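Local coordinates for molinate hydrolase (Gulosibacter molinativorax, PDB 4UB9), which probably hydrolyses the thiocarbamate herbicide molinate as a zinc-dependent enzyme of the amidohydrolase family, at residues A[92-106]-A[136-148]. Sequence-based numbering, arbitrary orientation.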
ATOM      1  N   GLY A  92     -45.164   5.461  15.327  1.00 35.48           N
ATOM      2  CA  GLY A  92     -43.944   5.997  14.714  1.00 37.46           C
ATOM      3  C   GLY A  92     -42.831   4.931  14.729  1.00 38.26           C
ATOM      4  O   GLY A  92     -42.589   4.270  15.759  1.00 34.85           O
ATOM      5  N   LEU A  93     -42.204   4.715  13.583  1.00 33.75           N
ATOM      6  CA  LEU A  93     -41.175   3.700  13.488  1.00 35.58           C
ATOM      7  C   LEU A  93     -39.916   4.143  14.239  1.00 36.48           C
ATOM      8  O   LEU A  93     -39.646   5.347  14.412  1.00 31.87           O
ATOM      9  CB  LEU A  93     -40.865   3.322  12.044  1.00 35.39           C
ATOM     10  CG  LEU A  93     -42.094   2.845  11.251  1.00 38.23           C
ATOM     11  CD1 LEU A  93     -41.733   2.511   9.816  1.00 37.25           C
ATOM     12  CD2 LEU A  93     -42.763   1.658  11.884  1.00 37.01           C
ATOM     13  N   VAL A  94     -39.145   3.138  14.648  1.00 34.10           N
ATOM     14  CA  VAL A  94     -37.989   3.343  15.534  1.00 34.38           C
ATOM     15  C   VAL A  94     -36.812   2.511  15.103  1.00 33.16           C
ATOM     16  O   VAL A  94     -36.918   1.287  14.909  1.00 33.90           O
ATOM     17  CB  VAL A  94     -38.334   2.970  16.995  1.00 38.02           C
ATOM     18  CG1 VAL A  94     -37.148   3.238  17.915  1.00 39.48           C
ATOM     19  CG2 VAL A  94     -39.553   3.753  17.479  1.00 36.56           C
ATOM     20  N   ASN A  95     -35.682   3.178  14.946  1.00 32.97           N
ATOM     21  CA  ASN A  95     -34.457   2.497  14.514  1.00 32.60           C
ATOM     22  C   ASN A  95     -33.486   2.472  15.673  1.00 32.00           C
ATOM     23  O   ASN A  95     -33.031   3.519  16.134  1.00 33.83           O
ATOM     24  CB  ASN A  95     -33.809   3.204  13.313  1.00 31.83           C
ATOM     25  CG  ASN A  95     -32.776   2.345  12.607  1.00 32.89           C
ATOM     26  OD1 ASN A  95     -31.981   1.615  13.241  1.00 32.80           O
ATOM     27  ND2 ASN A  95     -32.772   2.413  11.269  1.00 33.37           N
ATOM     28  N   GLY A  96     -33.087   1.268  16.060  1.00 33.56           N
ATOM     29  CA  GLY A  96     -32.209   1.074  17.221  1.00 32.94           C
ATOM     30  C   GLY A  96     -30.718   1.298  17.023  1.00 33.36           C
ATOM     31  O   GLY A  96     -29.948   1.255  17.978  1.00 35.26           O
ATOM     32  N   ASN A  97     -30.303   1.503  15.779  1.00 33.07           N
ATOM     33  CA  ASN A  97     -28.909   1.751  15.478  1.00 32.83           C
ATOM     34  C   ASN A  97     -28.685   2.370  14.131  1.00 30.25           C
ATOM     35  O   ASN A  97     -28.666   1.690  13.107  1.00 36.07           O
ATOM     36  CB  ASN A  97     -28.086   0.483  15.567  1.00 35.50           C
ATOM     37  CG  ASN A  97     -26.609   0.738  15.324  1.00 34.51           C
ATOM     38  OD1 ASN A  97     -26.122   1.834  15.531  1.00 38.49           O
ATOM     39  ND2 ASN A  97     -25.899  -0.278  14.910  1.00 30.94           N
ATOM     40  N   VAL A  98     -28.462   3.665  14.158  1.00 29.11           N
ATOM     41  CA  VAL A  98     -28.032   4.412  12.982  1.00 30.84           C
ATOM     42  C   VAL A  98     -26.776   5.236  13.248  1.00 28.36           C
ATOM     43  O   VAL A  98     -26.330   5.386  14.380  1.00 30.74           O
ATOM     44  CB  VAL A  98     -29.123   5.406  12.489  1.00 32.19           C
ATOM     45  CG1 VAL A  98     -30.432   4.690  12.284  1.00 34.42           C
ATOM     46  CG2 VAL A  98     -29.285   6.559  13.469  1.00 35.38           C
ATOM     47  N   HIS A  99     -26.229   5.796  12.177  1.00 29.11           N
ATOM     48  CA  HIS A  99     -25.117   6.740  12.260  1.00 30.44           C
ATOM     49  C   HIS A  99     -25.411   7.929  11.354  1.00 32.93           C
ATOM     50  O   HIS A  99     -25.365   7.842  10.122  1.00 35.87           O
ATOM     51  CB  HIS A  99     -23.826   6.069  11.876  1.00 29.82           C
ATOM     52  CG  HIS A  99     -23.505   4.896  12.740  1.00 31.97           C
ATOM     53  ND1 HIS A  99     -23.399   3.610  12.259  1.00 36.22           N
ATOM     54  CD2 HIS A  99     -23.281   4.810  14.068  1.00 33.22           C
ATOM     55  CE1 HIS A  99     -23.139   2.780  13.251  1.00 33.63           C
ATOM     56  NE2 HIS A  99     -23.047   3.483  14.358  1.00 33.97           N
ATOM     57  N   LEU A 100     -25.684   9.050  11.994  1.00 30.07           N
ATOM     58  CA  LEU A 100     -26.121  10.254  11.324  1.00 31.79           C
ATOM     59  C   LEU A 100     -24.978  11.055  10.660  1.00 35.42           C
ATOM     60  O   LEU A 100     -25.239  11.913   9.809  1.00 33.05           O
ATOM     61  CB  LEU A 100     -26.926  11.129  12.286  1.00 34.16           C
ATOM     62  CG  LEU A 100     -28.187  10.378  12.801  1.00 36.49           C
ATOM     63  CD1 LEU A 100     -28.934  11.175  13.852  1.00 39.96           C
ATOM     64  CD2 LEU A 100     -29.173  10.022  11.671  1.00 36.67           C
ATOM     65  N   LEU A 101     -23.732  10.782  11.073  1.00 33.59           N
ATOM     66  CA  LEU A 101     -22.559  10.952  10.207  1.00 35.22           C
ATOM     67  C   LEU A 101     -22.195   9.538   9.797  1.00 40.99           C
ATOM     68  O   LEU A 101     -22.029   8.664  10.654  1.00 52.18           O
ATOM     69  CB  LEU A 101     -21.391  11.603  10.934  1.00 36.00           C
ATOM     70  CG  LEU A 101     -21.535  13.081  11.320  1.00 38.27           C
ATOM     71  CD1 LEU A 101     -20.262  13.625  11.964  1.00 37.36           C
ATOM     72  CD2 LEU A 101     -21.866  13.918  10.102  1.00 39.24           C
ATOM     73  N   ASP A 102     -22.062   9.297   8.500  1.00 40.44           N
ATOM     74  CA  ASP A 102     -22.096   7.925   7.952  1.00 37.00           C
ATOM     75  C   ASP A 102     -20.844   7.115   8.225  1.00 34.57           C
ATOM     76  O   ASP A 102     -19.871   7.143   7.491  1.00 33.99           O
ATOM     77  CB  ASP A 102     -22.350   7.956   6.440  1.00 44.29           C
ATOM     78  CG  ASP A 102     -22.656   6.584   5.869  1.00 46.10           C
ATOM     79  OD1 ASP A 102     -22.342   5.539   6.509  1.00 50.57           O
ATOM     80  OD2 ASP A 102     -23.278   6.561   4.797  1.00 53.73           O
ATOM     81  N   GLY A 103     -20.900   6.324   9.271  1.00 34.50           N
ATOM     82  CA  GLY A 103     -19.729   5.580   9.726  1.00 31.85           C
ATOM     83  C   GLY A 103     -19.370   4.374   8.894  1.00 37.03           C
ATOM     84  O   GLY A 103     -18.174   4.020   8.761  1.00 38.32           O
ATOM     85  N   ILE A 104     -20.382   3.707   8.355  1.00 36.65           N
ATOM     86  CA  ILE A 104     -20.133   2.515   7.516  1.00 39.87           C
ATOM     87  C   ILE A 104     -19.334   2.945   6.306  1.00 37.19           C
ATOM     88  O   ILE A 104     -18.365   2.295   5.919  1.00 39.68           O
ATOM     89  CB  ILE A 104     -21.444   1.826   7.063  1.00 41.27           C
ATOM     90  CG1 ILE A 104     -22.044   1.095   8.251  1.00 43.07           C
ATOM     91  CG2 ILE A 104     -21.209   0.873   5.901  1.00 40.43           C
ATOM     92  CD1 ILE A 104     -21.356  -0.198   8.624  1.00 43.57           C
ATOM     93  N   MET A 105     -19.728   4.059   5.720  1.00 37.26           N
ATOM     94  CA  MET A 105     -18.951   4.651   4.612  1.00 36.21           C
ATOM     95  C   MET A 105     -17.493   4.798   4.986  1.00 32.17           C
ATOM     96  O   MET A 105     -16.603   4.403   4.261  1.00 32.43           O
ATOM     97  CB  MET A 105     -19.507   6.008   4.232  1.00 35.01           C
ATOM     98  CG  MET A 105     -18.969   6.560   2.904  1.00 43.76           C
ATOM     99  SD  MET A 105     -19.660   8.219   2.652  1.00 49.00           S
ATOM    100  CE  MET A 105     -18.656   9.000   3.911  1.00 49.33           C
ATOM    101  N   MET A 106     -17.253   5.371   6.143  1.00 34.24           N
ATOM    102  CA  MET A 106     -15.861   5.629   6.594  1.00 36.14           C
ATOM    103  C   MET A 106     -15.033   4.377   6.806  1.00 33.98           C
ATOM    104  O   MET A 106     -13.841   4.449   6.891  1.00 29.73           O
ATOM    105  CB  MET A 106     -15.866   6.474   7.854  1.00 38.22           C
ATOM    106  CG  MET A 106     -16.327   7.890   7.565  1.00 39.69           C
ATOM    107  SD  MET A 106     -16.605   8.690   9.129  1.00 50.92           S
ATOM    108  CE  MET A 106     -17.933   9.792   8.733  1.00 51.96           C
ATOM    109  N   GLY A 136     -38.728   8.146   5.809  1.00 39.18           N
ATOM    110  CA  GLY A 136     -39.101   6.722   5.819  1.00 34.09           C
ATOM    111  C   GLY A 136     -40.014   6.307   6.981  1.00 31.23           C
ATOM    112  O   GLY A 136     -40.164   5.124   7.275  1.00 32.80           O
ATOM    113  N   GLY A 137     -40.594   7.270   7.670  1.00 28.77           N
ATOM    114  CA  GLY A 137     -41.552   6.975   8.749  1.00 34.37           C
ATOM    115  C   GLY A 137     -40.937   6.754  10.136  1.00 38.10           C
ATOM    116  O   GLY A 137     -41.630   6.387  11.096  1.00 38.92           O
ATOM    117  N   VAL A 138     -39.632   6.984  10.234  1.00 37.83           N
ATOM    118  CA  VAL A 138     -38.918   6.746  11.473  1.00 35.38           C
ATOM    119  C   VAL A 138     -38.965   8.038  12.276  1.00 31.58           C
ATOM    120  O   VAL A 138     -38.364   9.025  11.888  1.00 27.85           O
ATOM    121  CB  VAL A 138     -37.482   6.308  11.227  1.00 33.36           C
ATOM    122  CG1 VAL A 138     -36.720   6.161  12.555  1.00 34.96           C
ATOM    123  CG2 VAL A 138     -37.451   5.014  10.452  1.00 36.34           C
ATOM    124  N   THR A 139     -39.683   8.011  13.384  1.00 29.15           N
ATOM    125  CA  THR A 139     -39.840   9.207  14.204  1.00 33.58           C
ATOM    126  C   THR A 139     -38.806   9.300  15.344  1.00 35.46           C
ATOM    127  O   THR A 139     -38.579  10.376  15.904  1.00 39.24           O
ATOM    128  CB  THR A 139     -41.241   9.269  14.808  1.00 37.15           C
ATOM    129  OG1 THR A 139     -41.634   7.944  15.200  1.00 38.55           O
ATOM    130  CG2 THR A 139     -42.239   9.822  13.773  1.00 38.13           C
ATOM    131  N   THR A 140     -38.189   8.168  15.680  1.00 36.89           N
ATOM    132  CA  THR A 140     -37.108   8.129  16.690  1.00 37.83           C
ATOM    133  C   THR A 140     -35.919   7.315  16.210  1.00 37.23           C
ATOM    134  O   THR A 140     -36.075   6.169  15.776  1.00 36.54           O
ATOM    135  CB  THR A 140     -37.585   7.555  18.031  1.00 42.24           C
ATOM    136  OG1 THR A 140     -38.695   8.328  18.506  1.00 38.44           O
ATOM    137  CG2 THR A 140     -36.479   7.594  19.076  1.00 39.73           C
ATOM    138  N   VAL A 141     -34.732   7.938  16.267  1.00 33.75           N
ATOM    139  CA  VAL A 141     -33.504   7.239  15.954  1.00 31.09           C
ATOM    140  C   VAL A 141     -32.545   7.191  17.133  1.00 30.43           C
ATOM    141  O   VAL A 141     -32.384   8.157  17.875  1.00 30.28           O
ATOM    142  CB  VAL A 141     -32.748   7.827  14.728  1.00 31.38           C
ATOM    143  CG1 VAL A 141     -33.558   7.632  13.459  1.00 33.05           C
ATOM    144  CG2 VAL A 141     -32.397   9.274  14.932  1.00 29.37           C
ATOM    145  N   PHE A 142     -31.877   6.061  17.247  1.00 28.59           N
ATOM    146  CA  PHE A 142     -30.834   5.852  18.253  1.00 28.29           C
ATOM    147  C   PHE A 142     -29.521   5.759  17.553  1.00 30.10           C
ATOM    148  O   PHE A 142     -29.225   4.780  16.837  1.00 29.74           O
ATOM    149  CB  PHE A 142     -31.127   4.595  19.043  1.00 28.41           C
ATOM    150  CG  PHE A 142     -32.308   4.739  19.920  1.00 28.03           C
ATOM    151  CD1 PHE A 142     -32.197   5.289  21.178  1.00 29.52           C
ATOM    152  CD2 PHE A 142     -33.563   4.376  19.476  1.00 30.78           C
ATOM    153  CE1 PHE A 142     -33.315   5.443  22.013  1.00 28.58           C
ATOM    154  CE2 PHE A 142     -34.672   4.533  20.286  1.00 29.37           C
ATOM    155  CZ  PHE A 142     -34.543   5.067  21.561  1.00 27.80           C
ATOM    156  N   ASP A 143     -28.739   6.813  17.734  1.00 32.98           N
ATOM    157  CA  ASP A 143     -27.421   6.945  17.122  1.00 33.42           C
ATOM    158  C   ASP A 143     -26.320   6.439  18.059  1.00 35.59           C
ATOM    159  O   ASP A 143     -26.076   6.965  19.124  1.00 38.07           O
ATOM    160  CB  ASP A 143     -27.147   8.381  16.711  1.00 33.87           C
ATOM    161  CG  ASP A 143     -25.787   8.552  16.020  1.00 36.76           C
ATOM    162  OD1 ASP A 143     -24.751   8.040  16.549  1.00 38.14           O
ATOM    163  OD2 ASP A 143     -25.734   9.237  14.970  1.00 37.31           O
ATOM    164  N   THR A 144     -25.629   5.449  17.567  1.00 33.65           N
ATOM    165  CA  THR A 144     -24.777   4.562  18.357  1.00 33.37           C
ATOM    166  C   THR A 144     -23.271   4.880  18.205  1.00 33.15           C
ATOM    167  O   THR A 144     -22.413   4.347  18.903  1.00 35.25           O
ATOM    168  CB  THR A 144     -25.168   3.163  17.863  1.00 35.72           C
ATOM    169  OG1 THR A 144     -26.133   2.593  18.764  1.00 39.30           O
ATOM    170  CG2 THR A 144     -24.087   2.309  17.662  1.00 33.11           C
ATOM    171  N   TRP A 145     -22.975   5.771  17.276  1.00 30.59           N
ATOM    172  CA  TRP A 145     -21.626   6.244  17.023  1.00 34.56           C
ATOM    173  C   TRP A 145     -21.649   7.483  16.140  1.00 36.31           C
ATOM    174  O   TRP A 145     -22.124   7.470  15.004  1.00 35.86           O
ATOM    175  CB  TRP A 145     -20.722   5.206  16.343  1.00 35.01           C
ATOM    176  CG  TRP A 145     -19.285   5.734  16.129  1.00 35.90           C
ATOM    177  CD1 TRP A 145     -18.301   5.808  17.062  1.00 38.09           C
ATOM    178  CD2 TRP A 145     -18.736   6.271  14.941  1.00 36.40           C
ATOM    179  NE1 TRP A 145     -17.170   6.343  16.528  1.00 35.47           N
ATOM    180  CE2 TRP A 145     -17.403   6.618  15.216  1.00 38.13           C
ATOM    181  CE3 TRP A 145     -19.232   6.468  13.663  1.00 39.69           C
ATOM    182  CZ2 TRP A 145     -16.561   7.160  14.259  1.00 39.43           C
ATOM    183  CZ3 TRP A 145     -18.409   7.008  12.717  1.00 42.37           C
ATOM    184  CH2 TRP A 145     -17.084   7.358  13.020  1.00 43.20           C
ATOM    185  N   ASN A 146     -21.101   8.544  16.685  1.00 32.14           N
ATOM    186  CA  ASN A 146     -21.115   9.826  16.048  1.00 35.56           C
ATOM    187  C   ASN A 146     -20.156  10.718  16.799  1.00 36.07           C
ATOM    188  O   ASN A 146     -19.631  10.324  17.839  1.00 36.72           O
ATOM    189  CB  ASN A 146     -22.519  10.407  16.090  1.00 35.86           C
ATOM    190  CG  ASN A 146     -22.791  11.362  14.940  1.00 35.70           C
ATOM    191  OD1 ASN A 146     -21.937  12.162  14.550  1.00 36.87           O
ATOM    192  ND2 ASN A 146     -23.990  11.279  14.390  1.00 35.88           N
ATOM    193  N   ALA A 147     -19.955  11.920  16.279  1.00 33.76           N
ATOM    194  CA  ALA A 147     -19.183  12.948  16.974  1.00 33.78           C
ATOM    195  C   ALA A 147     -20.054  13.699  17.966  1.00 36.06           C
ATOM    196  O   ALA A 147     -21.084  14.276  17.606  1.00 37.31           O
ATOM    197  CB  ALA A 147     -18.582  13.913  15.999  1.00 35.21           C
ATOM    198  N   LEU A 148     -19.600  13.721  19.217  1.00 35.16           N
ATOM    199  CA  LEU A 148     -20.381  14.245  20.303  1.00 35.07           C
ATOM    200  C   LEU A 148     -20.883  15.657  20.083  1.00 35.23           C
ATOM    201  O   LEU A 148     -22.055  15.938  20.271  1.00 37.55           O
ATOM    202  CB  LEU A 148     -19.603  14.163  21.614  1.00 35.64           C
ATOM    203  CG  LEU A 148     -20.402  14.537  22.872  1.00 36.16           C
ATOM    204  CD1 LEU A 148     -21.627  13.657  23.099  1.00 35.39           C
ATOM    205  CD2 LEU A 148     -19.497  14.445  24.075  1.00 39.31           C
TER
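The F142 ring turns its edge to strand 93-95: V94 CG1 and N95 O lie in the ring plane, CG1 3.7 Å from F142 CE2, while Y430 stacks on the ring. W145 also uses an edge, met by M106 SD in a Met-aromatic contact, 5.3 Å from the centroid of the six-membered ring; F208 stacks on the indole. At the H99 ring the edge faces backbone, with CD2 3.0 Å from W145 O. F142 sits on one of two neighbouring parallel strands of the amidohydrolase TIM barrel, joined by a right-handed beta-alpha-beta crossover through helix 122-135; H99, W145 and M106 follow in the loops and helix beyond the strand ends. Two beta bulges interrupt the ladder; between them F142 N donates to N95 O, nearly along the C=O axis. On the face that carries N95 and D143, V98 CG2 packs on V141 CB at 3.9 Å, and L100 meets V141 tip to tip before continuing onto helix 122-135.

Beyond the strands D143 organises both loops. With CG anti to the backbone N (chi1 -178°), it brings its carboxylate to the loop after V98, and OD2 accepts from L100 N (3.0 Å) and N146 ND2 on opposite faces of its plane. Were D143 replaced by alanine, L100 N and W145 N would probably lose their acceptor, and the N146 amide would be held by OD1 alone. ND2 of N97, an amide able to donate, bonds to D373 OD1; the N97 side chain lies about 6 Å from the zinc ion, so the ladder ends beside the metal site. The second carboxylate oxygen, D143 OD1, closes an Asx turn by accepting from W145 N at 3.0 Å.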